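PDB 7ORX: probable benzoylformate decarboxylase from Rhodococcus jostii, which belongs to the thiamine diphosphate-dependent enzyme family and binds thiamine diphosphate and a sodium ion. Local coordinates for residues E31-S36 / V161-W166; D41-L46 / A416-P421; Y90-L95 / G305-R310; V116-L121 / P156-V161; V126-E131 / I142-H147. One frame throughout, in Å; residues are numbered along the deposited sequence.

Contact 1 of 5, residues E31-S36 / V161-W166; sequences ELPFLS and VPYDDW
F34 lies against one face of the W166 indole, and this pair is the tight, buried part of the contact. The two rings meet obliquely. Their planes are 42° apart, and F34 ring and W166 six-membered ring centroids are separated by 4.7 Å. The closest approach in the pair is F34 CD1 to W166 CZ2, 3.6 Å. F34 CB sits over the five-membered ring of W166, 3.9 Å from its centroid, in a CH-pi contact. CG of F34 is anti to its backbone N (chi1 176°), which lays both CB and the ring along the indole. V161 CG1, from W166's own segment, covers the opposite indole face, so the indole lies between F34 and V161.

The other side is looser. P33 is partly exposed and touches Y163 through one corner of its ring, CG to CD1 at 3.5 Å. Its CB only grazes W166, 4.4 Å from CD1. Farther out, S36 OG donates to P33 O over 3.1 Å, from above the carbonyl plane.

L32 and Y163 also pack on the second subunit, and E31 OE2 is hydrogen-bonded to H73 of the thiamine diphosphate pocket. W166 packs on helices 7-17 and 138-149. F34 stacks on Y12 of helix 7-17 and touches strand 68-73, so the contact sits at the end of strand 157-162 between helices and sheet.

Contact 2 of 5, residues D41-L46 / A416-P421; sequences DFRYVL and AQLASP
The R43 guanidinium turns its edge to L418. L418 CD1 lies near the guanidinium plane, 3.8 Å from NH2, and the L418 carbonyl oxygen is also at the edge, in the plane. The arginine and leucine side chains come from opposite directions. R43 is exposed, and its chain is extended from CG to NE, which carries the charged end across to L418 of helix 409-418.

The buried half of the contact is apolar. V45 and L418 reach toward each other tip to tip, with V45 CG2 3.9 Å from L418 CD2. L418 meets R43 with CD1 and CG, and V45 with CD2. F24 of strand 22-25 touches both V45 and L418, and M56 and Y447 also pack on V45.

Strand 43-46 is the outermost strand, within this chain, of the parallel sheet of the N-terminal domain. Helix 409-418 belongs to the C-terminal one. N- and C-terminal thiamine diphosphate-binding domains, with a central domain between them in the sequence, are characteristic of this family.

Contact 3 of 5, residues Y90-L95 / G305-R310; sequences YSHSPL and GGEAAR
A histidine-carboxylate hydrogen bond between H92 and E307 ties the N-terminal domain to the central domain. H92 NE2 donates to E307 OE2 at 3.1 Å, with an angle of 165° at the hydrogen. The oxygen lies in the ring plane of H92. The proton reaches OE2 on its syn side, but 35° out of the carboxylate plane, and ring and carboxylate are turned 31° apart.

H92 is the first residue after helix 82-90 to leave helical angles. It has positive phi and belongs to a Schellman motif. Its side chain points toward helix 305-310. The second ring nitrogen, ND1, is bonded to K154 O. Acceptors at both nitrogens are consistent with a ring that is charged. E307 OE1 is held separately by T302.

Beside this bond, R310 NH2 comes to the edge of the Y90 ring, 4.5 Å from CE1. This is a loose approach. The Y90 hydroxyl is bonded to E110 of the second subunit, and R310 NE to Q109 O of that subunit.

Contact 4 of 5, residues V116-L121 / P156-V161; sequences VDAGTL and PVYVSV
A short, weakly bonded helix, about 118-121, packs against strand 157-162. The backbones are nearest at A118 and S160, whose CA atoms are 6.4 Å apart. D117 has positive phi, and its carbonyl receives L121 N in the first turn.

A118 faces the strand and makes most of the helix side of the contact. Its CB rests on S160, 3.5 Å from OG and 3.6 Å from CB. Its carbonyl oxygen comes obliquely to the Y158 ring, 3.5 Å from CE2. With chi1 at -179°, the tyrosine extends straight off the strand, and the ring reaches toward the helix. L121 adds a looser touch from CD2 to Y158 OH, 4.3 Å.

The polar ends are satisfied elsewhere. Y158 OH is bonded to S78 and S160 OG to E131, so both groups are fixed from outside the segments. L121 and D117 pack on P124 of the second subunit.

Y158 and S160 point to this side of the sheet, while V157 and V159 point to helix 138-149 on the other. A parallel sheet with helices on both faces is the layered alpha/beta fold of this N-terminal thiamine diphosphate-binding domain.

Contact 5 of 5, residues V126-E131 / I142-H147; sequences VKWSSE and INQAIH
Strand 128-130 runs beside helix 138-149, and the backbones are nearest at W128 and A145, with their CA atoms 7.4 Å apart. The two belong to a beta-alpha-beta unit, which strand 157-162 completes as the neighbouring parallel strand.

W128 carries the strand side of the contact. Its chi1 of -172° points the indole away from the backbone N and out toward the helix. Q144 covers one face of this indole. Its CG lies over the six-membered ring, 4.1 Å from the centroid and 20° off the normal, in a CH-pi contact. Beyond CG the glutamine is extended, and its amide continues over the same ring system. Amide and ring planes are only 19° apart, so the amide lies nearly flat on the ring. Its NE2 is above the plane, toward the rim. The side chains as a whole cross at about a right angle.

A145 comes obliquely to the benzene part, where W128 CZ3 is 3.8 Å from A145 CA and 3.9 Å from A145 CB. T141 and T148 of the same helix also touch W128.

R310 of the third subunit and G108 of the fourth pack on Q144, so the contact lies near two subunit boundaries. The glutamine amide is fixed at its oxygen, where R140 NH1 is bonded to OE1, while its CD rests 3.6 Å from W128 CZ2.

Contacts 1, 2, 4 and 5 all reach one parallel sheet, and contact 3 joins its domain to the central one. Contacts 4 and 5 are closest, their centres 9 Å apart. P156 O of contact 4 lies 2.8 Å from K127 N of contact 5. Contacts 1 and 4 share V161. W166 CH2 of contact 1 touches I142 CD1 of contact 5 at 4.0 Å, and L35 CD2 packs on Y44 CE1 of contact 2. Contact 3 joins contact 4 through L95 O and V157 N, 3.0 Å. The side chains of P33 and Y90 lie about 12 Å and that of L121 about 11 Å from a bound thiamine diphosphate, so contacts 1, 3 and 4 approach the cofactor without touching it.

Contact 1 of 5, residues E31-S36 / V161-W166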
# COMPACT_ATOMS: atom_id res chain seq x y z
N GLU C 31 -21.69 12.89 -3.97
CA GLU C 31 -22.61 12.02 -3.17
C GLU C 31 -24.08 12.40 -3.38
O GLU C 31 -24.93 11.65 -2.91
CB GLU C 31 -22.32 12.08 -1.67
CG GLU C 31 -20.94 11.58 -1.31
CD GLU C 31 -19.90 12.67 -1.26
OE1 GLU C 31 -20.07 13.60 -0.43
OE2 GLU C 31 -18.92 12.60 -2.05
N LEU C 32 -24.38 13.51 -4.04
CA LEU C 32 -25.78 13.92 -4.25
C LEU C 32 -26.50 12.81 -5.02
O LEU C 32 -27.59 12.44 -4.60
CB LEU C 32 -25.83 15.29 -4.95
CG LEU C 32 -25.12 16.44 -4.25
CD1 LEU C 32 -25.26 17.71 -5.08
CD2 LEU C 32 -25.66 16.66 -2.85
N PRO C 33 -25.94 12.21 -6.11
CA PRO C 33 -26.63 11.12 -6.84
C PRO C 33 -26.96 9.88 -6.00
O PRO C 33 -27.92 9.21 -6.31
CB PRO C 33 -25.67 10.76 -7.98
CG PRO C 33 -24.81 11.98 -8.16
CD PRO C 33 -24.66 12.55 -6.77
N PHE C 34 -26.19 9.59 -4.96
CA PHE C 34 -26.53 8.52 -3.99
C PHE C 34 -27.71 8.97 -3.13
O PHE C 34 -28.69 8.24 -2.95
CB PHE C 34 -25.35 8.15 -3.09
CG PHE C 34 -25.74 7.13 -2.05
CD1 PHE C 34 -26.22 5.88 -2.43
CD2 PHE C 34 -25.71 7.44 -0.70
CE1 PHE C 34 -26.61 4.95 -1.47
CE2 PHE C 34 -26.10 6.51 0.26
CZ PHE C 34 -26.54 5.26 -0.13
N LEU C 35 -27.60 10.16 -2.57
CA LEU C 35 -28.54 10.66 -1.53
C LEU C 35 -29.90 10.93 -2.17
O LEU C 35 -30.90 10.85 -1.43
CB LEU C 35 -27.98 11.93 -0.87
CG LEU C 35 -26.75 11.72 0.02
CD1 LEU C 35 -26.30 13.04 0.67
CD2 LEU C 35 -27.02 10.65 1.07
N SER C 36 -29.95 11.24 -3.47
CA SER C 36 -31.20 11.64 -4.16
C SER C 36 -32.20 10.48 -4.16
O SER C 36 -33.41 10.75 -4.08
CB SER C 36 -30.93 12.17 -5.56
OG SER C 36 -30.33 11.19 -6.39
N VAL C 161 -17.40 4.82 -4.42
CA VAL C 161 -18.31 4.59 -5.59
C VAL C 161 -18.35 5.85 -6.45
O VAL C 161 -18.74 6.93 -5.96
CB VAL C 161 -19.72 4.17 -5.14
CG1 VAL C 161 -20.59 3.92 -6.35
CG2 VAL C 161 -19.69 3.01 -4.17
N PRO C 162 -17.93 5.77 -7.74
CA PRO C 162 -18.07 6.87 -8.68
C PRO C 162 -19.54 7.23 -8.84
O PRO C 162 -20.39 6.33 -8.88
CB PRO C 162 -17.49 6.32 -9.99
CG PRO C 162 -16.56 5.21 -9.58
CD PRO C 162 -17.17 4.66 -8.31
N TYR C 163 -19.85 8.52 -8.89
CA TYR C 163 -21.24 8.97 -8.65
C TYR C 163 -22.11 8.52 -9.82
O TYR C 163 -23.30 8.23 -9.62
CB TYR C 163 -21.24 10.45 -8.27
CG TYR C 163 -21.13 11.48 -9.36
CD1 TYR C 163 -22.10 11.65 -10.33
CD2 TYR C 163 -20.09 12.40 -9.32
CE1 TYR C 163 -22.00 12.67 -11.26
CE2 TYR C 163 -19.98 13.42 -10.23
CZ TYR C 163 -20.93 13.56 -11.22
OH TYR C 163 -20.72 14.59 -12.09
N ASP C 164 -21.53 8.38 -11.01
CA ASP C 164 -22.27 7.96 -12.22
C ASP C 164 -22.67 6.48 -12.12
O ASP C 164 -23.50 6.04 -12.94
CB ASP C 164 -21.48 8.31 -13.49
CG ASP C 164 -20.11 7.65 -13.66
OD1 ASP C 164 -19.34 7.62 -12.65
OD2 ASP C 164 -19.80 7.18 -14.83
N ASP C 165 -22.17 5.73 -11.14
CA ASP C 165 -22.48 4.28 -11.04
C ASP C 165 -23.91 4.09 -10.55
O ASP C 165 -24.50 3.07 -10.91
CB ASP C 165 -21.53 3.55 -10.09
CG ASP C 165 -20.15 3.29 -10.67
OD1 ASP C 165 -19.94 3.60 -11.90
OD2 ASP C 165 -19.28 2.75 -9.89
N TRP C 166 -24.44 5.04 -9.78
CA TRP C 166 -25.74 4.86 -9.08
C TRP C 166 -26.89 4.74 -10.10
O TRP C 166 -27.85 4.05 -9.84
CB TRP C 166 -25.95 6.01 -8.10
CG TRP C 166 -24.95 5.99 -7.00
CD1 TRP C 166 -24.00 6.93 -6.71
CD2 TRP C 166 -24.80 4.96 -6.01
NE1 TRP C 166 -23.27 6.56 -5.62
CE2 TRP C 166 -23.74 5.36 -5.16
CE3 TRP C 166 -25.48 3.77 -5.76
CZ2 TRP C 166 -23.31 4.57 -4.10
CZ3 TRP C 166 -25.08 3.01 -4.68
CH2 TRP C 166 -24.01 3.41 -3.86

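Contact 2 of 5, residues D41-L46 / A416-P421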
# COMPACT_ATOMS: atom_id res chain seq x y z
N ASP C 41 -38.23 5.90 4.63
CA ASP C 41 -38.05 5.16 5.91
C ASP C 41 -36.60 5.31 6.42
O ASP C 41 -36.29 4.83 7.53
CB ASP C 41 -38.54 3.70 5.81
CG ASP C 41 -37.90 2.86 4.71
OD1 ASP C 41 -37.90 3.32 3.52
OD2 ASP C 41 -37.40 1.74 5.03
N PHE C 42 -35.70 5.94 5.65
CA PHE C 42 -34.27 6.15 6.01
C PHE C 42 -34.11 7.55 6.63
O PHE C 42 -34.79 8.50 6.14
CB PHE C 42 -33.36 6.10 4.79
CG PHE C 42 -32.99 4.74 4.28
CD1 PHE C 42 -33.95 3.80 3.95
CD2 PHE C 42 -31.66 4.40 4.08
CE1 PHE C 42 -33.60 2.56 3.47
CE2 PHE C 42 -31.32 3.14 3.62
CZ PHE C 42 -32.29 2.23 3.32
N ARG C 43 -33.23 7.69 7.62
CA ARG C 43 -32.91 9.01 8.21
C ARG C 43 -31.45 9.34 7.96
O ARG C 43 -30.63 8.50 8.18
CB ARG C 43 -33.29 9.10 9.69
CG ARG C 43 -32.69 8.12 10.68
CD ARG C 43 -33.57 8.36 11.92
NE ARG C 43 -33.08 8.15 13.28
CZ ARG C 43 -32.86 6.97 13.85
NH1 ARG C 43 -33.05 5.86 13.16
NH2 ARG C 43 -32.45 6.90 15.09
N TYR C 44 -31.18 10.54 7.47
CA TYR C 44 -29.82 11.06 7.26
C TYR C 44 -29.47 11.94 8.46
O TYR C 44 -30.29 12.78 8.88
CB TYR C 44 -29.75 11.82 5.94
CG TYR C 44 -28.38 12.26 5.50
CD1 TYR C 44 -27.55 11.43 4.77
CD2 TYR C 44 -27.94 13.53 5.79
CE1 TYR C 44 -26.31 11.86 4.33
CE2 TYR C 44 -26.69 13.98 5.38
CZ TYR C 44 -25.88 13.15 4.62
OH TYR C 44 -24.65 13.62 4.23
N VAL C 45 -28.29 11.74 9.04
CA VAL C 45 -27.84 12.57 10.18
C VAL C 45 -26.61 13.36 9.72
O VAL C 45 -25.56 12.80 9.55
CB VAL C 45 -27.58 11.70 11.41
CG1 VAL C 45 -27.16 12.57 12.56
CG2 VAL C 45 -28.79 10.86 11.81
N LEU C 46 -26.78 14.63 9.47
CA LEU C 46 -25.67 15.49 8.99
C LEU C 46 -24.76 15.86 10.17
O LEU C 46 -25.27 16.19 11.27
CB LEU C 46 -26.32 16.71 8.33
CG LEU C 46 -25.39 17.86 7.93
CD1 LEU C 46 -24.43 17.42 6.83
CD2 LEU C 46 -26.21 19.05 7.48
N ALA C 416 -24.57 7.89 20.52
CA ALA C 416 -25.02 6.91 21.53
C ALA C 416 -26.43 7.29 21.98
O ALA C 416 -27.27 6.41 22.21
CB ALA C 416 -24.06 6.91 22.70
N GLN C 417 -26.66 8.58 22.13
CA GLN C 417 -27.95 9.06 22.65
C GLN C 417 -29.02 8.80 21.60
O GLN C 417 -30.05 8.22 21.96
CB GLN C 417 -27.92 10.53 23.03
CG GLN C 417 -29.21 10.97 23.68
CD GLN C 417 -29.47 10.23 24.98
OE1 GLN C 417 -29.04 10.67 26.03
NE2 GLN C 417 -30.15 9.10 24.88
N LEU C 418 -28.74 9.14 20.34
CA LEU C 418 -29.65 8.87 19.19
C LEU C 418 -30.06 7.40 19.15
O LEU C 418 -31.16 7.10 18.74
CB LEU C 418 -28.92 9.28 17.91
CG LEU C 418 -29.75 9.14 16.65
CD1 LEU C 418 -31.03 9.96 16.74
CD2 LEU C 418 -28.93 9.49 15.42
N ALA C 419 -29.17 6.50 19.54
CA ALA C 419 -29.38 5.04 19.52
C ALA C 419 -30.11 4.60 20.77
O ALA C 419 -30.51 3.43 20.83
CB ALA C 419 -28.05 4.34 19.45
N SER C 420 -30.12 5.44 21.80
CA SER C 420 -30.52 5.07 23.19
C SER C 420 -31.80 5.80 23.56
O SER C 420 -31.74 6.80 24.25
CB SER C 420 -29.40 5.29 24.17
OG SER C 420 -28.81 4.05 24.49
N PRO C 421 -32.99 5.24 23.20
CA PRO C 421 -34.24 5.94 23.43
C PRO C 421 -34.63 5.97 24.92
O PRO C 421 -35.20 6.94 25.28
CB PRO C 421 -35.23 5.13 22.56
CG PRO C 421 -34.70 3.73 22.61
CD PRO C 421 -33.19 3.89 22.67

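Contact 3 of 5, residues Y90-L95 / G305-R310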
# COMPACT_ATOMS: atom_id res chain seq x y z
N TYR C 90 -10.01 -0.48 17.02
CA TYR C 90 -9.71 -1.08 18.36
C TYR C 90 -11.00 -1.33 19.14
O TYR C 90 -10.96 -2.16 20.03
CB TYR C 90 -8.65 -0.26 19.07
CG TYR C 90 -7.30 -0.40 18.42
CD1 TYR C 90 -6.56 -1.56 18.60
CD2 TYR C 90 -6.76 0.58 17.60
CE1 TYR C 90 -5.32 -1.72 18.00
CE2 TYR C 90 -5.52 0.44 17.01
CZ TYR C 90 -4.79 -0.72 17.21
OH TYR C 90 -3.59 -0.91 16.57
N SER C 91 -12.12 -0.71 18.77
CA SER C 91 -13.43 -0.95 19.41
C SER C 91 -14.21 -2.03 18.67
O SER C 91 -15.33 -2.35 19.11
CB SER C 91 -14.21 0.33 19.54
OG SER C 91 -14.68 0.85 18.31
N HIS C 92 -13.64 -2.58 17.58
CA HIS C 92 -14.26 -3.65 16.75
C HIS C 92 -15.66 -3.18 16.36
O HIS C 92 -16.64 -3.93 16.62
CB HIS C 92 -14.27 -5.02 17.47
CG HIS C 92 -12.90 -5.56 17.74
ND1 HIS C 92 -11.95 -5.62 16.76
CD2 HIS C 92 -12.38 -6.13 18.84
CE1 HIS C 92 -10.85 -6.14 17.27
NE2 HIS C 92 -11.09 -6.47 18.54
N SER C 93 -15.71 -2.00 15.76
CA SER C 93 -16.96 -1.33 15.36
C SER C 93 -17.23 -1.54 13.88
O SER C 93 -16.40 -1.17 13.04
CB SER C 93 -16.92 0.12 15.72
OG SER C 93 -17.59 0.29 16.97
N PRO C 94 -18.36 -2.20 13.53
CA PRO C 94 -18.69 -2.49 12.14
C PRO C 94 -19.23 -1.32 11.34
O PRO C 94 -20.30 -1.43 10.83
CB PRO C 94 -19.75 -3.60 12.27
CG PRO C 94 -20.40 -3.35 13.59
CD PRO C 94 -19.31 -2.79 14.48
N LEU C 95 -18.49 -0.22 11.25
CA LEU C 95 -18.85 0.92 10.37
C LEU C 95 -18.65 0.51 8.91
O LEU C 95 -17.56 -0.01 8.55
CB LEU C 95 -17.94 2.11 10.64
CG LEU C 95 -17.94 2.64 12.07
CD1 LEU C 95 -17.13 3.95 12.15
CD2 LEU C 95 -19.35 2.89 12.56
N GLY C 305 -8.26 -13.10 16.17
CA GLY C 305 -7.04 -13.88 15.94
C GLY C 305 -5.79 -13.03 15.97
O GLY C 305 -4.76 -13.51 16.42
N GLY C 306 -5.87 -11.78 15.50
CA GLY C 306 -4.77 -10.79 15.58
C GLY C 306 -4.29 -10.59 17.01
O GLY C 306 -3.08 -10.65 17.22
N GLU C 307 -5.21 -10.37 17.95
CA GLU C 307 -4.92 -10.24 19.41
C GLU C 307 -4.22 -11.52 19.88
O GLU C 307 -3.21 -11.38 20.55
CB GLU C 307 -6.17 -10.01 20.25
CG GLU C 307 -6.72 -8.59 20.21
CD GLU C 307 -8.11 -8.32 20.81
OE1 GLU C 307 -8.55 -9.11 21.71
OE2 GLU C 307 -8.76 -7.31 20.36
N ALA C 308 -4.68 -12.72 19.52
CA ALA C 308 -4.08 -13.97 20.04
C ALA C 308 -2.67 -14.15 19.47
O ALA C 308 -1.75 -14.44 20.22
CB ALA C 308 -4.98 -15.14 19.74
N ALA C 309 -2.45 -13.87 18.19
CA ALA C 309 -1.13 -14.03 17.54
C ALA C 309 -0.09 -13.08 18.13
O ALA C 309 1.05 -13.51 18.31
CB ALA C 309 -1.25 -13.81 16.05
N ARG C 310 -0.42 -11.81 18.30
CA ARG C 310 0.60 -10.76 18.59
C ARG C 310 0.95 -10.69 20.08
O ARG C 310 2.02 -10.13 20.37
CB ARG C 310 0.16 -9.39 18.07
CG ARG C 310 -0.81 -8.66 18.97
CD ARG C 310 -1.19 -7.39 18.28
NE ARG C 310 -2.15 -6.64 19.07
CZ ARG C 310 -3.45 -6.49 18.77
NH1 ARG C 310 -3.98 -7.06 17.70
NH2 ARG C 310 -4.23 -5.80 19.56

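Contact 4 of 5, residues V116-L121 / P156-V161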
# COMPACT_ATOMS: atom_id res chain seq x y z
N VAL C 116 -7.47 9.68 -5.69
CA VAL C 116 -6.41 8.93 -6.44
C VAL C 116 -5.97 7.73 -5.58
O VAL C 116 -5.39 8.00 -4.50
CB VAL C 116 -5.22 9.85 -6.82
CG1 VAL C 116 -4.29 9.19 -7.85
CG2 VAL C 116 -5.69 11.22 -7.33
N ASP C 117 -6.26 6.49 -6.00
CA ASP C 117 -6.01 5.23 -5.24
C ASP C 117 -6.88 5.24 -3.99
O ASP C 117 -6.33 5.39 -2.87
CB ASP C 117 -4.54 5.05 -4.81
CG ASP C 117 -3.54 4.80 -5.94
OD1 ASP C 117 -3.96 4.83 -7.16
OD2 ASP C 117 -2.35 4.53 -5.62
N ALA C 118 -8.19 5.10 -4.14
CA ALA C 118 -9.15 5.22 -3.02
C ALA C 118 -8.97 4.05 -2.05
O ALA C 118 -9.09 4.29 -0.81
CB ALA C 118 -10.56 5.29 -3.58
N GLY C 119 -8.68 2.85 -2.59
CA GLY C 119 -8.33 1.61 -1.86
C GLY C 119 -7.12 1.78 -0.93
O GLY C 119 -7.11 1.16 0.16
N THR C 120 -6.12 2.57 -1.34
CA THR C 120 -4.89 2.85 -0.55
C THR C 120 -5.17 3.87 0.57
O THR C 120 -4.61 3.70 1.67
CB THR C 120 -3.73 3.35 -1.44
OG1 THR C 120 -3.62 2.53 -2.60
CG2 THR C 120 -2.40 3.40 -0.71
N LEU C 121 -5.96 4.91 0.29
CA LEU C 121 -6.15 6.08 1.21
C LEU C 121 -6.38 5.59 2.65
O LEU C 121 -5.59 6.01 3.55
CB LEU C 121 -7.30 6.96 0.68
CG LEU C 121 -7.62 8.23 1.47
CD1 LEU C 121 -6.45 9.23 1.54
CD2 LEU C 121 -8.87 8.89 0.88
N PRO C 156 -14.24 -1.71 10.73
CA PRO C 156 -14.65 -0.83 9.66
C PRO C 156 -14.14 -1.21 8.26
O PRO C 156 -13.03 -1.73 8.12
CB PRO C 156 -14.08 0.52 10.10
CG PRO C 156 -12.87 0.17 10.91
CD PRO C 156 -13.21 -1.13 11.60
N VAL C 157 -14.96 -0.88 7.27
CA VAL C 157 -14.75 -1.23 5.83
C VAL C 157 -15.01 0.04 5.01
O VAL C 157 -15.78 0.89 5.47
CB VAL C 157 -15.71 -2.37 5.44
CG1 VAL C 157 -15.54 -3.53 6.38
CG2 VAL C 157 -17.15 -1.94 5.52
N TYR C 158 -14.41 0.17 3.84
CA TYR C 158 -14.52 1.39 3.02
C TYR C 158 -14.82 1.00 1.58
O TYR C 158 -14.20 0.11 1.10
CB TYR C 158 -13.22 2.16 3.07
CG TYR C 158 -13.16 3.47 2.31
CD1 TYR C 158 -13.69 4.64 2.82
CD2 TYR C 158 -12.45 3.55 1.14
CE1 TYR C 158 -13.58 5.84 2.14
CE2 TYR C 158 -12.31 4.74 0.45
CZ TYR C 158 -12.86 5.90 0.96
OH TYR C 158 -12.72 7.06 0.26
N VAL C 159 -15.76 1.69 0.95
CA VAL C 159 -16.19 1.44 -0.44
C VAL C 159 -16.25 2.81 -1.11
O VAL C 159 -17.03 3.64 -0.63
CB VAL C 159 -17.55 0.75 -0.47
CG1 VAL C 159 -18.00 0.57 -1.89
CG2 VAL C 159 -17.53 -0.58 0.26
N SER C 160 -15.48 3.04 -2.17
CA SER C 160 -15.49 4.32 -2.93
C SER C 160 -16.32 4.08 -4.18
O SER C 160 -15.95 3.20 -4.88
CB SER C 160 -14.07 4.79 -3.25
OG SER C 160 -14.00 5.72 -4.32
N VAL C 161 -17.40 4.82 -4.42
CA VAL C 161 -18.31 4.59 -5.59
C VAL C 161 -18.35 5.85 -6.45
O VAL C 161 -18.74 6.93 -5.96
CB VAL C 161 -19.72 4.17 -5.14
CG1 VAL C 161 -20.59 3.92 -6.35
CG2 VAL C 161 -19.69 3.01 -4.17

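Contact 5 of 5, residues V126-E131 / I142-H147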
# COMPACT_ATOMS: atom_id res chain seq x y z
N VAL C 126 -9.10 0.36 8.22
CA VAL C 126 -10.18 -0.51 7.69
C VAL C 126 -9.68 -1.94 7.47
O VAL C 126 -8.56 -2.07 6.98
CB VAL C 126 -10.70 0.14 6.41
CG1 VAL C 126 -11.22 1.55 6.70
CG2 VAL C 126 -9.62 0.21 5.35
N LYS C 127 -10.49 -2.94 7.85
CA LYS C 127 -10.24 -4.38 7.57
C LYS C 127 -10.18 -4.66 6.07
O LYS C 127 -9.59 -5.65 5.66
CB LYS C 127 -11.43 -5.27 7.88
CG LYS C 127 -11.73 -5.48 9.33
CD LYS C 127 -13.00 -6.25 9.48
CE LYS C 127 -12.84 -7.66 8.96
NZ LYS C 127 -13.68 -8.60 9.73
N TRP C 128 -10.98 -3.93 5.31
CA TRP C 128 -11.26 -4.24 3.90
C TRP C 128 -11.68 -2.98 3.17
O TRP C 128 -12.46 -2.22 3.75
CB TRP C 128 -12.36 -5.30 3.81
CG TRP C 128 -12.51 -5.77 2.40
CD1 TRP C 128 -11.59 -6.50 1.69
CD2 TRP C 128 -13.54 -5.42 1.47
NE1 TRP C 128 -11.99 -6.59 0.38
CE2 TRP C 128 -13.20 -5.99 0.23
CE3 TRP C 128 -14.72 -4.69 1.57
CZ2 TRP C 128 -14.03 -5.91 -0.87
CZ3 TRP C 128 -15.53 -4.57 0.47
CH2 TRP C 128 -15.19 -5.18 -0.74
N SER C 129 -11.22 -2.79 1.94
CA SER C 129 -11.59 -1.58 1.16
C SER C 129 -11.67 -1.94 -0.33
O SER C 129 -10.90 -2.75 -0.75
CB SER C 129 -10.61 -0.45 1.46
OG SER C 129 -9.58 -0.39 0.47
N SER C 130 -12.61 -1.36 -1.06
CA SER C 130 -12.84 -1.62 -2.50
C SER C 130 -13.18 -0.33 -3.21
O SER C 130 -13.98 0.40 -2.66
CB SER C 130 -13.93 -2.63 -2.69
OG SER C 130 -14.02 -2.99 -4.08
N GLU C 131 -12.60 -0.08 -4.38
CA GLU C 131 -13.26 0.74 -5.43
C GLU C 131 -13.79 -0.24 -6.47
O GLU C 131 -13.01 -0.69 -7.28
CB GLU C 131 -12.31 1.82 -5.99
CG GLU C 131 -12.99 2.81 -6.96
CD GLU C 131 -12.27 4.13 -7.29
OE1 GLU C 131 -12.60 5.20 -6.66
OE2 GLU C 131 -11.44 4.12 -8.23
N ILE C 142 -20.96 -3.77 -1.83
CA ILE C 142 -21.58 -3.27 -0.59
C ILE C 142 -22.09 -4.45 0.23
O ILE C 142 -21.87 -4.45 1.43
CB ILE C 142 -22.65 -2.21 -0.87
CG1 ILE C 142 -22.00 -1.05 -1.63
CG2 ILE C 142 -23.29 -1.72 0.42
CD1 ILE C 142 -22.92 0.11 -1.80
N ASN C 143 -22.69 -5.45 -0.38
CA ASN C 143 -23.05 -6.69 0.37
C ASN C 143 -21.81 -7.24 1.06
O ASN C 143 -21.88 -7.52 2.27
CB ASN C 143 -23.64 -7.82 -0.48
CG ASN C 143 -24.27 -8.86 0.41
OD1 ASN C 143 -25.05 -8.52 1.28
ND2 ASN C 143 -23.92 -10.12 0.26
N GLN C 144 -20.71 -7.40 0.32
CA GLN C 144 -19.45 -7.98 0.87
C GLN C 144 -18.93 -7.08 2.01
O GLN C 144 -18.54 -7.61 3.08
CB GLN C 144 -18.42 -8.10 -0.25
CG GLN C 144 -17.04 -8.44 0.24
CD GLN C 144 -16.10 -8.85 -0.88
OE1 GLN C 144 -16.29 -8.65 -2.09
NE2 GLN C 144 -15.03 -9.49 -0.48
N ALA C 145 -18.90 -5.77 1.79
CA ALA C 145 -18.51 -4.77 2.79
C ALA C 145 -19.27 -5.03 4.09
O ALA C 145 -18.61 -5.04 5.16
CB ALA C 145 -18.78 -3.36 2.31
N ILE C 146 -20.59 -5.25 4.03
CA ILE C 146 -21.41 -5.36 5.27
C ILE C 146 -21.07 -6.68 5.95
O ILE C 146 -20.84 -6.66 7.14
CB ILE C 146 -22.91 -5.23 4.98
CG1 ILE C 146 -23.23 -3.80 4.52
CG2 ILE C 146 -23.75 -5.64 6.18
CD1 ILE C 146 -24.49 -3.69 3.72
N HIS C 147 -21.02 -7.78 5.22
CA HIS C 147 -20.79 -9.10 5.86
C HIS C 147 -19.42 -9.10 6.54
O HIS C 147 -19.28 -9.70 7.64
CB HIS C 147 -20.81 -10.20 4.80
CG HIS C 147 -22.16 -10.48 4.27
ND1 HIS C 147 -23.24 -10.70 5.09
CD2 HIS C 147 -22.59 -10.63 2.98
CE1 HIS C 147 -24.29 -10.96 4.33
NE2 HIS C 147 -23.91 -10.92 3.03